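PDB 1AQ0: 1,3-1,4-beta-glucanase from Hordeum vulgare, which hydrolyses 1,4-beta-glucosidic linkages in beta-glucans that contain both 1,3- and 1,4-bonds, acting as a family 17 glycoside hydrolase. Local coordinates for residues S8-P13 / E280-S285; A39-G44 / Q78-V83; G141-E146 / D212-A217. All coordinates share one frame; numbering follows the deposited sequence.

Contact 1: S8-P13 / E280-S285; sequences SANNLP and ENQKDS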
ATOM      1  N   SER A   8      16.613   0.391 -30.976  1.00 14.32           N
ATOM      2  CA  SER A   8      16.544   1.186 -32.203  1.00 14.52           C
ATOM      3  C   SER A   8      17.910   1.797 -32.490  1.00 11.86           C
ATOM      4  O   SER A   8      18.100   3.005 -32.399  1.00 10.85           O
ATOM      5  CB  SER A   8      15.482   2.286 -32.086  1.00 14.62           C
ATOM      6  OG  SER A   8      14.219   1.739 -31.746  1.00 16.64           O
ATOM      7  N   ALA A   9      18.860   0.943 -32.840  1.00 12.95           N
ATOM      8  CA  ALA A   9      20.215   1.374 -33.124  1.00 14.90           C
ATOM      9  C   ALA A   9      20.901   0.291 -33.941  1.00 16.65           C
ATOM     10  O   ALA A   9      20.467  -0.862 -33.939  1.00 17.86           O
ATOM     11  CB  ALA A   9      20.971   1.619 -31.817  1.00 13.76           C
ATOM     12  N   ASN A  10      21.993   0.650 -34.604  1.00 17.57           N
ATOM     13  CA  ASN A  10      22.721  -0.304 -35.434  1.00 20.00           C
ATOM     14  C   ASN A  10      24.125  -0.611 -34.932  1.00 21.77           C
ATOM     15  O   ASN A  10      24.902  -1.273 -35.629  1.00 23.18           O
ATOM     16  CB  ASN A  10      22.807   0.224 -36.869  1.00 24.54           C
ATOM     17  CG  ASN A  10      23.510   1.573 -36.961  1.00 27.85           C
ATOM     18  OD1 ASN A  10      24.303   1.944 -36.093  1.00 29.14           O
ATOM     19  ND2 ASN A  10      23.205   2.321 -38.012  1.00 33.88           N
ATOM     20  N   ASN A  11      24.444  -0.168 -33.719  1.00 20.39           N
ATOM     21  CA  ASN A  11      25.779  -0.381 -33.166  1.00 18.94           C
ATOM     22  C   ASN A  11      25.802  -0.863 -31.717  1.00 18.03           C
ATOM     23  O   ASN A  11      26.781  -0.633 -31.002  1.00 19.84           O
ATOM     24  CB  ASN A  11      26.592   0.915 -33.286  1.00 19.32           C
ATOM     25  CG  ASN A  11      25.945   2.083 -32.555  1.00 18.81           C
ATOM     26  OD1 ASN A  11      24.820   1.974 -32.054  1.00 18.39           O
ATOM     27  ND2 ASN A  11      26.644   3.212 -32.502  1.00 18.38           N
ATOM     28  N   LEU A  12      24.741  -1.528 -31.278  1.00 14.81           N
ATOM     29  CA  LEU A  12      24.688  -2.012 -29.904  1.00 14.65           C
ATOM     30  C   LEU A  12      25.427  -3.335 -29.733  1.00 17.04           C
ATOM     31  O   LEU A  12      25.664  -4.056 -30.711  1.00 15.99           O
ATOM     32  CB  LEU A  12      23.233  -2.166 -29.443  1.00 10.59           C
ATOM     33  CG  LEU A  12      22.339  -0.930 -29.501  1.00 10.68           C
ATOM     34  CD1 LEU A  12      21.005  -1.250 -28.846  1.00 12.83           C
ATOM     35  CD2 LEU A  12      23.005   0.241 -28.802  1.00 10.83           C
ATOM     36  N   PRO A  13      25.852  -3.645 -28.491  1.00 17.00           N
ATOM     37  CA  PRO A  13      26.565  -4.892 -28.199  1.00 13.97           C
ATOM     38  C   PRO A  13      25.618  -6.070 -28.396  1.00 13.88           C
ATOM     39  O   PRO A  13      24.399  -5.897 -28.418  1.00 12.94           O
ATOM     40  CB  PRO A  13      26.917  -4.740 -26.715  1.00 12.71           C
ATOM     41  CG  PRO A  13      27.033  -3.273 -26.539  1.00 13.39           C
ATOM     42  CD  PRO A  13      25.850  -2.761 -27.311  1.00 14.44           C
ATOM     43  N   GLU A 280      20.352   5.409 -28.460  1.00  7.52           N
ATOM     44  CA  GLU A 280      19.905   4.733 -29.670  1.00  6.26           C
ATOM     45  C   GLU A 280      20.006   5.653 -30.871  1.00  8.99           C
ATOM     46  O   GLU A 280      19.238   6.607 -31.003  1.00 10.46           O
ATOM     47  CB  GLU A 280      18.481   4.226 -29.463  1.00  6.74           C
ATOM     48  CG  GLU A 280      18.420   3.108 -28.443  1.00  8.49           C
ATOM     49  CD  GLU A 280      17.017   2.772 -28.026  1.00 10.96           C
ATOM     50  OE1 GLU A 280      16.212   2.383 -28.890  1.00 11.59           O
ATOM     51  OE2 GLU A 280      16.719   2.892 -26.820  1.00 16.61           O
ATOM     52  N   ASN A 281      20.957   5.355 -31.754  1.00 13.15           N
ATOM     53  CA  ASN A 281      21.205   6.181 -32.936  1.00 13.82           C
ATOM     54  C   ASN A 281      20.166   6.171 -34.061  1.00 16.40           C
ATOM     55  O   ASN A 281      20.250   6.984 -34.980  1.00 17.55           O
ATOM     56  CB  ASN A 281      22.614   5.927 -33.495  1.00 13.65           C
ATOM     57  CG  ASN A 281      22.777   4.551 -34.116  1.00 12.49           C
ATOM     58  OD1 ASN A 281      21.877   3.720 -34.083  1.00 16.38           O
ATOM     59  ND2 ASN A 281      23.943   4.308 -34.685  1.00 17.94           N
ATOM     60  N   GLN A 282      19.187   5.275 -33.997  1.00 16.49           N
ATOM     61  CA  GLN A 282      18.163   5.238 -35.032  1.00 16.81           C
ATOM     62  C   GLN A 282      16.862   5.874 -34.585  1.00 18.40           C
ATOM     63  O   GLN A 282      15.796   5.573 -35.118  1.00 20.79           O
ATOM     64  CB  GLN A 282      17.945   3.823 -35.561  1.00 16.24           C
ATOM     65  CG  GLN A 282      19.110   3.334 -36.396  1.00 19.38           C
ATOM     66  CD  GLN A 282      18.887   1.962 -36.984  1.00 24.95           C
ATOM     67  OE1 GLN A 282      19.565   1.573 -37.931  1.00 32.26           O
ATOM     68  NE2 GLN A 282      17.952   1.210 -36.418  1.00 28.34           N
ATOM     69  N   LYS A 283      16.947   6.713 -33.561  1.00 20.99           N
ATOM     70  CA  LYS A 283      15.784   7.439 -33.074  1.00 22.62           C
ATOM     71  C   LYS A 283      15.898   8.846 -33.650  1.00 23.75           C
ATOM     72  O   LYS A 283      16.869   9.147 -34.349  1.00 23.14           O
ATOM     73  CB  LYS A 283      15.762   7.475 -31.545  1.00 21.87           C
ATOM     74  CG  LYS A 283      15.112   6.262 -30.919  1.00 22.70           C
ATOM     75  CD  LYS A 283      15.137   6.365 -29.408  1.00 30.23           C
ATOM     76  CE  LYS A 283      14.193   5.367 -28.762  1.00 34.64           C
ATOM     77  NZ  LYS A 283      12.768   5.735 -28.998  1.00 38.79           N
ATOM     78  N   ASP A 284      14.909   9.696 -33.392  1.00 27.53           N
ATOM     79  CA  ASP A 284      14.934  11.068 -33.900  1.00 32.16           C
ATOM     80  C   ASP A 284      16.130  11.841 -33.351  1.00 34.03           C
ATOM     81  O   ASP A 284      16.571  11.600 -32.222  1.00 34.30           O
ATOM     82  CB  ASP A 284      13.647  11.821 -33.528  1.00 36.68           C
ATOM     83  CG  ASP A 284      12.420  11.302 -34.260  1.00 41.86           C
ATOM     84  OD1 ASP A 284      12.540  10.876 -35.433  1.00 44.60           O
ATOM     85  OD2 ASP A 284      11.325  11.337 -33.658  1.00 44.68           O
ATOM     86  N   SER A 285      16.659  12.760 -34.154  1.00 32.57           N
ATOM     87  CA  SER A 285      17.791  13.579 -33.737  1.00 30.83           C
ATOM     88  C   SER A 285      17.361  14.504 -32.592  1.00 27.18           C
ATOM     89  O   SER A 285      16.250  15.040 -32.593  1.00 28.50           O
ATOM     90  CB  SER A 285      18.325  14.380 -34.926  1.00 34.16           C
ATOM     91  OG  SER A 285      17.303  14.600 -35.888  1.00 40.96           O
TER
HETATM   92  O   HOH W   1      13.580   1.773 -28.502  1.00 30.51           O
HETATM   93  O   HOH W   2      23.244   3.895 -30.674  1.00  9.29           O

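Contact 2: A39-G44 / Q78-V83; sequences ALQAVG and QAYPKV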
ATOM      1  N   ALA A  39      17.826 -11.806 -27.341  1.00 10.52           N
ATOM      2  CA  ALA A  39      17.709 -11.367 -25.958  1.00 10.95           C
ATOM      3  C   ALA A  39      17.062 -12.423 -25.068  1.00 10.32           C
ATOM      4  O   ALA A  39      17.562 -12.704 -23.979  1.00 12.34           O
ATOM      5  CB  ALA A  39      16.932 -10.062 -25.877  1.00  9.61           C
ATOM      6  N   LEU A  40      15.966 -13.018 -25.530  1.00 10.87           N
ATOM      7  CA  LEU A  40      15.273 -14.037 -24.742  1.00  9.83           C
ATOM      8  C   LEU A  40      16.137 -15.277 -24.529  1.00 13.07           C
ATOM      9  O   LEU A  40      16.092 -15.894 -23.469  1.00 12.29           O
ATOM     10  CB  LEU A  40      13.922 -14.389 -25.370  1.00  8.02           C
ATOM     11  CG  LEU A  40      12.887 -13.265 -25.282  1.00 10.69           C
ATOM     12  CD1 LEU A  40      11.626 -13.653 -26.007  1.00 12.21           C
ATOM     13  CD2 LEU A  40      12.580 -12.960 -23.826  1.00 11.43           C
ATOM     14  N   GLN A  41      16.969 -15.602 -25.514  1.00 14.20           N
ATOM     15  CA  GLN A  41      17.862 -16.753 -25.407  1.00 16.81           C
ATOM     16  C   GLN A  41      18.958 -16.456 -24.378  1.00 15.61           C
ATOM     17  O   GLN A  41      19.259 -17.288 -23.524  1.00 17.89           O
ATOM     18  CB  GLN A  41      18.466 -17.094 -26.784  1.00 19.39           C
ATOM     19  CG  GLN A  41      17.455 -17.756 -27.750  1.00 31.31           C
ATOM     20  CD  GLN A  41      17.844 -17.668 -29.230  1.00 35.55           C
ATOM     21  OE1 GLN A  41      19.011 -17.826 -29.595  1.00 38.79           O
ATOM     22  NE2 GLN A  41      16.854 -17.427 -30.087  1.00 35.82           N
ATOM     23  N   ALA A  42      19.478 -15.232 -24.409  1.00 14.71           N
ATOM     24  CA  ALA A  42      20.543 -14.801 -23.504  1.00 14.30           C
ATOM     25  C   ALA A  42      20.138 -14.523 -22.049  1.00 13.85           C
ATOM     26  O   ALA A  42      20.951 -14.684 -21.140  1.00 15.24           O
ATOM     27  CB  ALA A  42      21.243 -13.584 -24.083  1.00 11.93           C
ATOM     28  N   VAL A  43      18.901 -14.097 -21.828  1.00 13.76           N
ATOM     29  CA  VAL A  43      18.443 -13.778 -20.477  1.00 13.23           C
ATOM     30  C   VAL A  43      17.969 -14.997 -19.679  1.00 14.49           C
ATOM     31  O   VAL A  43      17.797 -14.918 -18.465  1.00 12.60           O
ATOM     32  CB  VAL A  43      17.340 -12.667 -20.506  1.00 12.58           C
ATOM     33  CG1 VAL A  43      16.007 -13.226 -20.992  1.00 10.10           C
ATOM     34  CG2 VAL A  43      17.202 -12.002 -19.144  1.00 11.33           C
ATOM     35  N   GLY A  44      17.761 -16.125 -20.354  1.00 15.60           N
ATOM     36  CA  GLY A  44      17.311 -17.325 -19.668  1.00 13.97           C
ATOM     37  C   GLY A  44      18.295 -17.834 -18.628  1.00 14.95           C
ATOM     38  O   GLY A  44      19.506 -17.816 -18.846  1.00 15.21           O
ATOM     39  N   GLN A  78       6.256 -19.667 -24.070  1.00 13.95           N
ATOM     40  CA  GLN A  78       6.483 -21.078 -23.770  1.00 14.03           C
ATOM     41  C   GLN A  78       7.804 -21.597 -24.314  1.00 15.79           C
ATOM     42  O   GLN A  78       8.388 -22.523 -23.755  1.00 17.35           O
ATOM     43  CB  GLN A  78       5.346 -21.932 -24.313  1.00 15.49           C
ATOM     44  CG  GLN A  78       4.027 -21.709 -23.623  1.00 19.88           C
ATOM     45  CD  GLN A  78       2.927 -22.550 -24.223  1.00 25.60           C
ATOM     46  OE1 GLN A  78       2.193 -22.100 -25.104  1.00 25.22           O
ATOM     47  NE2 GLN A  78       2.818 -23.790 -23.762  1.00 26.62           N
ATOM     48  N   ALA A  79       8.282 -20.987 -25.393  1.00 15.98           N
ATOM     49  CA  ALA A  79       9.536 -21.393 -26.012  1.00 16.41           C
ATOM     50  C   ALA A  79      10.767 -21.061 -25.170  1.00 17.05           C
ATOM     51  O   ALA A  79      11.876 -21.496 -25.487  1.00 16.95           O
ATOM     52  CB  ALA A  79       9.666 -20.759 -27.391  1.00 17.80           C
ATOM     53  N   TYR A  80      10.582 -20.286 -24.104  1.00 16.34           N
ATOM     54  CA  TYR A  80      11.703 -19.907 -23.242  1.00 15.48           C
ATOM     55  C   TYR A  80      11.397 -20.204 -21.778  1.00 15.68           C
ATOM     56  O   TYR A  80      11.198 -19.289 -20.979  1.00 12.98           O
ATOM     57  CB  TYR A  80      12.031 -18.416 -23.419  1.00 15.76           C
ATOM     58  CG  TYR A  80      12.276 -18.018 -24.854  1.00 16.98           C
ATOM     59  CD1 TYR A  80      13.513 -18.238 -25.461  1.00 17.02           C
ATOM     60  CD2 TYR A  80      11.257 -17.451 -25.619  1.00 16.58           C
ATOM     61  CE1 TYR A  80      13.726 -17.902 -26.797  1.00 18.44           C
ATOM     62  CE2 TYR A  80      11.461 -17.113 -26.952  1.00 15.69           C
ATOM     63  CZ  TYR A  80      12.695 -17.337 -27.535  1.00 16.82           C
ATOM     64  OH  TYR A  80      12.903 -16.973 -28.849  1.00 21.67           O
ATOM     65  N   PRO A  81      11.420 -21.495 -21.391  1.00 18.38           N
ATOM     66  CA  PRO A  81      11.138 -21.919 -20.015  1.00 17.98           C
ATOM     67  C   PRO A  81      12.130 -21.440 -18.952  1.00 15.38           C
ATOM     68  O   PRO A  81      11.805 -21.429 -17.771  1.00 18.63           O
ATOM     69  CB  PRO A  81      11.118 -23.444 -20.131  1.00 15.97           C
ATOM     70  CG  PRO A  81      12.107 -23.709 -21.216  1.00 15.84           C
ATOM     71  CD  PRO A  81      11.739 -22.662 -22.236  1.00 17.72           C
ATOM     72  N   LYS A  82      13.334 -21.056 -19.365  1.00 15.37           N
ATOM     73  CA  LYS A  82      14.349 -20.587 -18.421  1.00 14.33           C
ATOM     74  C   LYS A  82      14.265 -19.081 -18.142  1.00 14.91           C
ATOM     75  O   LYS A  82      15.047 -18.553 -17.347  1.00 14.52           O
ATOM     76  CB  LYS A  82      15.751 -20.926 -18.929  1.00 14.74           C
ATOM     77  CG  LYS A  82      15.964 -22.390 -19.239  1.00 16.37           C
ATOM     78  CD  LYS A  82      17.350 -22.625 -19.791  1.00 20.01           C
ATOM     79  CE  LYS A  82      17.566 -24.101 -20.091  1.00 23.06           C
ATOM     80  NZ  LYS A  82      18.997 -24.399 -20.359  1.00 29.56           N
ATOM     81  N   VAL A  83      13.368 -18.380 -18.833  1.00 13.98           N
ATOM     82  CA  VAL A  83      13.220 -16.937 -18.632  1.00 12.98           C
ATOM     83  C   VAL A  83      12.227 -16.613 -17.521  1.00 12.04           C
ATOM     84  O   VAL A  83      11.138 -17.179 -17.465  1.00 13.02           O
ATOM     85  CB  VAL A  83      12.783 -16.214 -19.937  1.00 13.28           C
ATOM     86  CG1 VAL A  83      12.582 -14.714 -19.681  1.00 10.58           C
ATOM     87  CG2 VAL A  83      13.826 -16.419 -21.019  1.00 11.22           C
TER

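Contact 3: G141-E146 / D212-A217; sequences GSFTGE and DAFYTA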
ATOM      1  N   GLY A 141      -6.567  14.650 -10.653  1.00 13.29           N
ATOM      2  CA  GLY A 141      -6.110  13.851 -11.777  1.00 12.82           C
ATOM      3  C   GLY A 141      -7.211  13.163 -12.557  1.00 15.88           C
ATOM      4  O   GLY A 141      -8.134  12.589 -11.977  1.00 16.71           O
ATOM      5  N   SER A 142      -7.120  13.216 -13.880  1.00 15.95           N
ATOM      6  CA  SER A 142      -8.114  12.575 -14.729  1.00 16.10           C
ATOM      7  C   SER A 142      -7.583  12.408 -16.142  1.00 14.45           C
ATOM      8  O   SER A 142      -6.654  13.109 -16.548  1.00 14.99           O
ATOM      9  CB  SER A 142      -9.409  13.391 -14.749  1.00 17.31           C
ATOM     10  OG  SER A 142      -9.135  14.738 -15.078  1.00 25.13           O
ATOM     11  N   PHE A 143      -8.125  11.429 -16.857  1.00 14.04           N
ATOM     12  CA  PHE A 143      -7.727  11.175 -18.236  1.00 15.67           C
ATOM     13  C   PHE A 143      -8.418  12.180 -19.148  1.00 17.87           C
ATOM     14  O   PHE A 143      -9.376  12.846 -18.746  1.00 17.75           O
ATOM     15  CB  PHE A 143      -8.129   9.760 -18.668  1.00 12.16           C
ATOM     16  CG  PHE A 143      -7.476   8.672 -17.877  1.00 12.79           C
ATOM     17  CD1 PHE A 143      -6.088   8.630 -17.735  1.00 13.15           C
ATOM     18  CD2 PHE A 143      -8.243   7.693 -17.262  1.00 11.80           C
ATOM     19  CE1 PHE A 143      -5.478   7.627 -16.987  1.00 12.94           C
ATOM     20  CE2 PHE A 143      -7.644   6.685 -16.512  1.00 13.28           C
ATOM     21  CZ  PHE A 143      -6.257   6.651 -16.373  1.00 14.33           C
ATOM     22  N   THR A 144      -7.892  12.322 -20.360  1.00 21.36           N
ATOM     23  CA  THR A 144      -8.482  13.209 -21.353  1.00 21.84           C
ATOM     24  C   THR A 144      -9.801  12.562 -21.763  1.00 20.63           C
ATOM     25  O   THR A 144     -10.004  11.367 -21.533  1.00 21.99           O
ATOM     26  CB  THR A 144      -7.588  13.309 -22.598  1.00 20.29           C
ATOM     27  OG1 THR A 144      -7.355  11.997 -23.125  1.00 20.85           O
ATOM     28  CG2 THR A 144      -6.263  13.957 -22.250  1.00 21.48           C
ATOM     29  N   GLY A 145     -10.673  13.330 -22.412  1.00 25.49           N
ATOM     30  CA  GLY A 145     -11.956  12.792 -22.841  1.00 24.60           C
ATOM     31  C   GLY A 145     -11.777  11.599 -23.760  1.00 25.37           C
ATOM     32  O   GLY A 145     -12.437  10.571 -23.599  1.00 26.10           O
ATOM     33  N   GLU A 146     -10.840  11.728 -24.695  1.00 27.04           N
ATOM     34  CA  GLU A 146     -10.539  10.665 -25.654  1.00 29.86           C
ATOM     35  C   GLU A 146      -9.989   9.426 -24.954  1.00 27.33           C
ATOM     36  O   GLU A 146     -10.441   8.307 -25.200  1.00 28.33           O
ATOM     37  CB  GLU A 146      -9.520  11.150 -26.690  1.00 33.37           C
ATOM     38  CG  GLU A 146      -9.182  10.097 -27.751  1.00 43.57           C
ATOM     39  CD  GLU A 146      -8.027  10.500 -28.660  1.00 48.22           C
ATOM     40  OE1 GLU A 146      -8.001  11.663 -29.122  1.00 50.10           O
ATOM     41  OE2 GLU A 146      -7.147   9.642 -28.918  1.00 50.87           O
ATOM     42  N   ASP A 212       0.660  10.029  -8.482  1.00  5.10           N
ATOM     43  CA  ASP A 212      -0.562  10.152  -7.711  1.00  5.18           C
ATOM     44  C   ASP A 212      -1.741  10.611  -8.554  1.00  5.57           C
ATOM     45  O   ASP A 212      -2.870  10.199  -8.305  1.00  7.58           O
ATOM     46  CB  ASP A 212      -0.345  11.028  -6.478  1.00  5.33           C
ATOM     47  CG  ASP A 212       0.319  10.262  -5.335  1.00  5.24           C
ATOM     48  OD1 ASP A 212       0.546   9.040  -5.473  1.00  6.87           O
ATOM     49  OD2 ASP A 212       0.605  10.871  -4.288  1.00  5.11           O
ATOM     50  N   ALA A 213      -1.465  11.405  -9.586  1.00  6.24           N
ATOM     51  CA  ALA A 213      -2.509  11.870 -10.497  1.00  7.80           C
ATOM     52  C   ALA A 213      -3.051  10.662 -11.266  1.00  8.53           C
ATOM     53  O   ALA A 213      -4.261  10.549 -11.486  1.00 10.01           O
ATOM     54  CB  ALA A 213      -1.953  12.907 -11.456  1.00  5.78           C
ATOM     55  N   PHE A 214      -2.159   9.753 -11.663  1.00  8.41           N
ATOM     56  CA  PHE A 214      -2.567   8.537 -12.363  1.00  6.83           C
ATOM     57  C   PHE A 214      -3.463   7.689 -11.470  1.00 10.26           C
ATOM     58  O   PHE A 214      -4.463   7.142 -11.933  1.00 10.44           O
ATOM     59  CB  PHE A 214      -1.360   7.697 -12.768  1.00  7.83           C
ATOM     60  CG  PHE A 214      -1.022   7.789 -14.225  1.00 10.45           C
ATOM     61  CD1 PHE A 214      -1.793   7.126 -15.175  1.00 10.17           C
ATOM     62  CD2 PHE A 214       0.070   8.531 -14.648  1.00 10.55           C
ATOM     63  CE1 PHE A 214      -1.479   7.200 -16.530  1.00 12.96           C
ATOM     64  CE2 PHE A 214       0.394   8.615 -15.998  1.00 14.72           C
ATOM     65  CZ  PHE A 214      -0.383   7.947 -16.944  1.00 11.67           C
ATOM     66  N   TYR A 215      -3.079   7.549 -10.202  1.00  7.90           N
ATOM     67  CA  TYR A 215      -3.863   6.774  -9.250  1.00  8.82           C
ATOM     68  C   TYR A 215      -5.268   7.341  -9.084  1.00  7.22           C
ATOM     69  O   TYR A 215      -6.235   6.589  -9.012  1.00 10.56           O
ATOM     70  CB  TYR A 215      -3.146   6.698  -7.902  1.00  7.29           C
ATOM     71  CG  TYR A 215      -2.206   5.518  -7.788  1.00  7.78           C
ATOM     72  CD1 TYR A 215      -2.694   4.210  -7.814  1.00  8.27           C
ATOM     73  CD2 TYR A 215      -0.831   5.702  -7.644  1.00  7.56           C
ATOM     74  CE1 TYR A 215      -1.844   3.117  -7.699  1.00  6.50           C
ATOM     75  CE2 TYR A 215       0.032   4.612  -7.524  1.00  6.84           C
ATOM     76  CZ  TYR A 215      -0.484   3.323  -7.552  1.00  8.51           C
ATOM     77  OH  TYR A 215       0.359   2.243  -7.417  1.00  6.82           O
ATOM     78  N   THR A 216      -5.383   8.664  -9.049  1.00  8.62           N
ATOM     79  CA  THR A 216      -6.687   9.307  -8.914  1.00 11.99           C
ATOM     80  C   THR A 216      -7.537   9.024 -10.160  1.00 13.74           C
ATOM     81  O   THR A 216      -8.698   8.619 -10.060  1.00 13.26           O
ATOM     82  CB  THR A 216      -6.543  10.825  -8.705  1.00  8.85           C
ATOM     83  OG1 THR A 216      -5.779  11.067  -7.522  1.00 12.29           O
ATOM     84  CG2 THR A 216      -7.901  11.479  -8.536  1.00 10.86           C
ATOM     85  N   ALA A 217      -6.927   9.168 -11.331  1.00 13.40           N
ATOM     86  CA  ALA A 217      -7.621   8.932 -12.591  1.00 14.84           C
ATOM     87  C   ALA A 217      -8.142   7.502 -12.684  1.00 16.39           C
ATOM     88  O   ALA A 217      -9.271   7.276 -13.127  1.00 17.42           O
ATOM     89  CB  ALA A 217      -6.708   9.240 -13.752  1.00 11.30           C
TER

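Contact 1: S8-P13 / E280-S285
Asn281 grips Asn10 with both ends of its carboxamide, brought there by CG lying between the backbone N and the carbonyl carbon (chi1 69°). Its ND2 gives Asn10 OD1 a nearly straight bond, 2.8 Å long with 171° at the hydrogen. The acceptor lies in the amide plane of Asn281, but the donor sits above the carbonyl plane of Asn10, 46° out of it, and the two amide planes are nearly perpendicular. Asn281 OD1 accepts from Asn10 N, in plane on a lone pair, at 3.1 Å, and the pair of bonds fixes the rotation of the amide. Two more bonds converge on Ser8: its N reaches Glu280 OE1 at 2.9 Å, on the anti side and out of the carboxylate plane, while its O accepts from Gln282 N at 3.0 Å.

The loops follow strands 2-4 and 273-274, neighbours in the TIM barrel of family 17, so this contact ties the first barrel loop to the last at the carboxy-terminal end, where enzymes of this fold carry their active sites. Glu280 to Lys283 form a type I turn. One water donates to Glu280 OE1 at 2.7 Å and is linked only weakly to Ser8 OG; a second bridges Asn11 OD1 and Asn281 N.

Ala9 CB rests 3.2 Å from Asn281 OD1. The extended Gln282 side chain starts with its CB against the Ser8 carbonyl and runs past Ala9 until its OE1 comes 3.7 Å from Asn10 CB. The Asn11 amide lies nearly parallel to that of Asn281, and further along Leu12 and Pro13 lean on Phe278.

Contact 2: A39-G44 / Q78-V83
Leu40 CB sits over the centre of the Tyr80 ring, 3.7 Å from the centroid and 6° off the normal, a CH-pi contact. Leu40 CD1 reaches across the same face to CE2 of Tyr80, at 3.6 Å. CG of Tyr80 stands beside its backbone N (chi1 -54°), which turns the ring to the helix; Ala79 CB lies against the opposite face, and Gln41 CG meets the edge at Tyr80 CE1, 3.9 Å away. With an alanine in place of Tyr80, Leu40 would probably lose the ring face it packs on, opening a gap beside helix 37-43.

Val83, closing the type I turn from Tyr80, packs CG2 3.4 Å from Leu40 O and against Val43 CG1, and both valines lean on Val50 of strand 49-54. Gly44 CA makes a CH...O contact with Lys82 O at 3.5 Å; a CB there would crowd Lys82 CB. Helix 37-43 leads into strand 49-54 and the turn into strand 84-92, so the contact joins a helix end to the neighbouring helix-to-strand turn at the amino-terminal end of the barrel. With apolar carbon and ring face doing most of the work, fit of shape rather than polar bonding holds the segments together.

Contact 3: G141-E146 / D212-A217
Ala217 CB points into the face of the Phe143 ring, 3.7 Å from its centroid and 12° off the normal, so the methyl makes a centred CH-pi contact. The same methyl touches Ser142 CA, also at 3.7 Å, and is thus wedged between ring and backbone. Phe214 comes in at the edge of the Phe143 ring, near its plane, where CE1 of Phe214 lies 4.0 Å from CE1 of Phe143; the two side chains cross at about a right angle. With CG beside the backbone N (chi1 -62°), the Phe143 ring reaches the helix although its CB does not point straight at it.

Gly141 brings the backbone close to the helix. Its CA lies 3.8 Å from Ala213 O, and a CB at this position would clash with that oxygen, so the lack of a side chain lets the chain run hard against the helix. The same oxygen is already engaged within the helix, accepting from Ala217 N at 3.0 Å. Gly141 O packs on Thr216 CG2 at 3.6 Å. On Thr216 the branches divide the work: CG2 takes the packing, while OG1 is hydrogen-bonded to Pro138 O, which lies earlier in the loop leading to Gly141.

Further out, Ser142 pairs through its backbone with Gly133 and Val134 of strand 132-134, forming a small antiparallel hairpin that carries Phe143 to the helix. Leu132 of that strand touches Phe143, Ala213 and Phe214 together, so the hairpin following barrel strand 122-128 lies against helix 206-219, just ahead of helix 145-161.

Contact 3 is the buried one, contact 2 partly buried and contact 1 at the surface, and the chemistry follows: carboxamides, backbone bonds and water in contact 1, methyls and aromatic faces in the other two. Contacts 2 and 3 both set an aliphatic CB over a ring, but the ring belongs to a loop turn in contact 2 and to a hairpin strand in contact 3. None of the three shares a helix or strand with another. Contact 1 closes a chain loop that encloses both others, which follow in series. Contact 3 lies across the chain's centre from contacts 1 and 2, its centre about 33 and 36 Å from theirs.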